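Local coordinates for protein dUTPase (Streptococcus mutans, PDB 3H6X) that probably hydrolyses dUTP to dUMP and diphosphate as a trimeric, magnesium-dependent dUTPase of nucleotide metabolism, at residues B[51-56]-B[89-94]. Residues are numbered along the deposited sequence; the frame is centred on the assembly and turned at random.
Sequences GVKAYM and YYNNPN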
ATOM      1  N   GLY B  51      18.981  -7.445   5.726  1.00  5.45           N
ATOM      2  CA  GLY B  51      20.077  -7.350   6.689  1.00  6.88           C
ATOM      3  C   GLY B  51      19.806  -6.518   7.934  1.00  7.05           C
ATOM      4  O   GLY B  51      20.653  -6.449   8.836  1.00  6.44           O
ATOM      5  N   VAL B  52      18.613  -5.927   8.018  1.00  5.37           N
ATOM      6  CA  VAL B  52      18.301  -5.048   9.148  1.00  5.41           C
ATOM      7  C   VAL B  52      17.022  -5.407   9.903  1.00  5.90           C
ATOM      8  O   VAL B  52      16.159  -6.116   9.391  1.00  5.44           O
ATOM      9  CB  VAL B  52      18.221  -3.562   8.707  1.00  5.44           C
ATOM     10  CG1 VAL B  52      19.572  -3.087   8.146  1.00  7.39           C
ATOM     11  CG2 VAL B  52      17.087  -3.337   7.710  1.00  6.70           C
ATOM     12  N   LYS B  53      16.950  -4.941  11.148  1.00  4.76           N
ATOM     13  CA  LYS B  53      15.737  -5.020  11.958  1.00  5.30           C
ATOM     14  C   LYS B  53      15.384  -3.596  12.363  1.00  6.85           C
ATOM     15  O   LYS B  53      16.208  -2.693  12.234  1.00  5.91           O
ATOM     16  CB  LYS B  53      15.981  -5.879  13.203  1.00  6.25           C
ATOM     17  CG  LYS B  53      17.237  -5.468  13.985  1.00  7.32           C
ATOM     18  CD  LYS B  53      17.556  -6.476  15.114  1.00  8.38           C
ATOM     19  CE  LYS B  53      18.822  -6.057  15.866  1.00  9.31           C
ATOM     20  NZ  LYS B  53      19.267  -7.130  16.853  1.00 10.85           N
ATOM     21  N   ALA B  54      14.151  -3.379  12.817  1.00  6.09           N
ATOM     22  CA  ALA B  54      13.718  -2.011  13.131  1.00  6.25           C
ATOM     23  C   ALA B  54      13.037  -1.959  14.483  1.00  5.29           C
ATOM     24  O   ALA B  54      12.198  -2.774  14.766  1.00  6.43           O
ATOM     25  CB  ALA B  54      12.763  -1.485  12.055  1.00  5.35           C
ATOM     26  N   TYR B  55      13.408  -0.978  15.296  1.00  4.70           N
ATOM     27  CA  TYR B  55      12.763  -0.752  16.589  1.00  5.30           C
ATOM     28  C   TYR B  55      11.953   0.533  16.477  1.00  6.55           C
ATOM     29  O   TYR B  55      12.239   1.372  15.616  1.00  5.94           O
ATOM     30  CB  TYR B  55      13.815  -0.654  17.717  1.00  6.74           C
ATOM     31  CG  TYR B  55      14.806   0.465  17.534  1.00  7.17           C
ATOM     32  CD1 TYR B  55      14.581   1.722  18.098  1.00  7.24           C
ATOM     33  CD2 TYR B  55      15.975   0.264  16.798  1.00  7.42           C
ATOM     34  CE1 TYR B  55      15.495   2.753  17.941  1.00  8.14           C
ATOM     35  CE2 TYR B  55      16.899   1.294  16.613  1.00  8.82           C
ATOM     36  CZ  TYR B  55      16.651   2.531  17.191  1.00 10.64           C
ATOM     37  OH  TYR B  55      17.565   3.558  16.999  1.00 10.28           O
HETATM   38  N   MSE B  56      10.917   0.665  17.302  1.00  5.88           N
HETATM   39  CA  MSE B  56      10.082   1.865  17.263  1.00  6.57           C
HETATM   40  C   MSE B  56       9.322   1.972  18.578  1.00  7.21           C
HETATM   41  O   MSE B  56       9.483   1.122  19.468  1.00  7.81           O
HETATM   42  CB  MSE B  56       9.103   1.775  16.084  1.00  6.10           C
HETATM   43  CG  MSE B  56       8.241   0.524  16.176  1.00  6.80           C
HETATM   44 SE   MSE B  56       7.522  -0.056  14.447  0.89  9.73          SE
HETATM   45  CE  MSE B  56       8.647   1.016  13.290  1.00 24.67           C
ATOM     46  N   TYR B  89       8.256  -7.153  16.270  1.00  7.89           N
ATOM     47  CA  TYR B  89       8.970  -8.082  15.398  1.00  8.17           C
ATOM     48  C   TYR B  89      10.465  -8.019  15.743  1.00  8.00           C
ATOM     49  O   TYR B  89      11.155  -9.032  15.776  1.00  7.57           O
ATOM     50  CB  TYR B  89       8.692  -7.704  13.938  1.00  6.97           C
ATOM     51  CG  TYR B  89       9.237  -8.672  12.902  1.00  8.84           C
ATOM     52  CD1 TYR B  89       8.831 -10.003  12.869  1.00 14.86           C
ATOM     53  CD2 TYR B  89      10.109  -8.226  11.932  1.00 11.75           C
ATOM     54  CE1 TYR B  89       9.337 -10.882  11.886  1.00 14.46           C
ATOM     55  CE2 TYR B  89      10.619  -9.071  10.971  1.00 13.39           C
ATOM     56  CZ  TYR B  89      10.233 -10.385  10.949  1.00 15.90           C
ATOM     57  OH  TYR B  89      10.760 -11.195   9.961  1.00 22.09           O
ATOM     58  N   TYR B  90      10.940  -6.810  16.045  1.00  7.22           N
ATOM     59  CA  TYR B  90      12.320  -6.544  16.468  1.00  7.51           C
ATOM     60  C   TYR B  90      12.803  -7.511  17.535  1.00  8.14           C
ATOM     61  O   TYR B  90      12.164  -7.662  18.575  1.00  8.45           O
ATOM     62  CB  TYR B  90      12.367  -5.113  17.008  1.00  7.28           C
ATOM     63  CG  TYR B  90      13.678  -4.617  17.567  1.00  8.41           C
ATOM     64  CD1 TYR B  90      14.754  -4.323  16.726  1.00  7.51           C
ATOM     65  CD2 TYR B  90      13.821  -4.385  18.940  1.00 10.93           C
ATOM     66  CE1 TYR B  90      15.955  -3.828  17.252  1.00  8.96           C
ATOM     67  CE2 TYR B  90      15.004  -3.886  19.460  1.00 11.79           C
ATOM     68  CZ  TYR B  90      16.066  -3.614  18.622  1.00 10.51           C
ATOM     69  OH  TYR B  90      17.244  -3.106  19.152  1.00 10.48           O
ATOM     70  N   ASN B  91      13.945  -8.142  17.268  1.00  8.44           N
ATOM     71  CA  ASN B  91      14.587  -9.036  18.235  1.00  8.37           C
ATOM     72  C   ASN B  91      13.773 -10.271  18.638  1.00  9.94           C
ATOM     73  O   ASN B  91      14.028 -10.859  19.697  1.00 11.72           O
ATOM     74  CB  ASN B  91      15.038  -8.262  19.479  1.00 10.24           C
ATOM     75  CG  ASN B  91      16.352  -7.542  19.273  1.00 10.66           C
ATOM     76  OD1 ASN B  91      17.088  -7.831  18.328  1.00 12.73           O
ATOM     77  ND2 ASN B  91      16.669  -6.601  20.177  1.00 12.75           N
ATOM     78  N   ASN B  92      12.822 -10.684  17.802  1.00  8.66           N
ATOM     79  CA  ASN B  92      12.073 -11.912  18.083  1.00 10.63           C
ATOM     80  C   ASN B  92      13.035 -13.111  18.081  1.00 11.83           C
ATOM     81  O   ASN B  92      14.102 -13.045  17.467  1.00  9.53           O
ATOM     82  CB  ASN B  92      10.879 -12.095  17.126  1.00  9.54           C
ATOM     83  CG  ASN B  92      11.302 -12.503  15.713  1.00 11.47           C
ATOM     84  OD1 ASN B  92      11.151 -11.742  14.742  1.00 13.12           O
ATOM     85  ND2 ASN B  92      11.827 -13.711  15.593  1.00  9.16           N
ATOM     86  N   PRO B  93      12.686 -14.183  18.814  1.00 10.85           N
ATOM     87  CA  PRO B  93      13.618 -15.304  18.977  1.00 15.05           C
ATOM     88  C   PRO B  93      13.812 -16.140  17.719  1.00 15.17           C
ATOM     89  O   PRO B  93      14.739 -16.959  17.712  1.00 19.00           O
ATOM     90  CB  PRO B  93      12.955 -16.179  20.053  1.00 15.63           C
ATOM     91  CG  PRO B  93      11.717 -15.488  20.487  1.00 19.25           C
ATOM     92  CD  PRO B  93      11.404 -14.399  19.508  1.00 16.53           C
ATOM     93  N   ASN B  94      12.977 -15.961  16.707  1.00 12.55           N
ATOM     94  CA  ASN B  94      13.026 -16.807  15.507  1.00 15.21           C
ATOM     95  C   ASN B  94      14.005 -16.283  14.458  1.00 16.61           C
ATOM     96  O   ASN B  94      14.791 -17.048  13.901  1.00 17.34           O
ATOM     97  CB  ASN B  94      11.638 -16.952  14.876  1.00 14.90           C
ATOM     98  CG  ASN B  94      10.652 -17.673  15.774  1.00 28.43           C
ATOM     99  OD1 ASN B  94      11.043 -18.423  16.675  1.00 25.47           O
ATOM    100  ND2 ASN B  94       9.359 -17.463  15.521  1.00 38.69           N
TER
HETATM  101  O   HOH W   1      10.176  -4.641  14.222  1.00  6.25           O
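Y90 lays its phenol ring against strand 52-55, and Y55 meets it with CB, which stands over the middle of one ring face, 3.6 Å from the centroid and only 3° off the normal. The CH-pi contact is made by this methylene; the two side chains run alongside each other in the same direction, but their rings are set obliquely, planes 58° apart. The opposite face of Y90 is taken by N91 CG of its own loop, so the ring is sandwiched. Beside it K53 passes obliquely, its CD 3.8 Å from Y90 CE1. From CG onward the lysine is fully extended, which carries NZ past the ring to N91 OD1; that hydrogen bond is 2.7 Å long and lies in the carbonyl plane, at 146° to the C=O. E96 gives the same ammonium a salt bridge. In the jelly-roll barrel of dUTPase, strand 52-55 pairs antiparallel with strand 6-9, and the loop between strands 82-85 and 100-105 packs on strand 52-55, mostly through side chains, with A54 O 3.2 Å from Y90 CB. A water lies 2.8 Å from A54 O, to which it can donate, and takes a weak bond from Y90 N. The type II turn from Y89 to N92, closed by N92 N to Y89 O, has Y90 and N91 as its central residues. Y90 OH is hydrogen-bonded to E8 of strand 6-9, and Y55 OH to D131 of a second subunit.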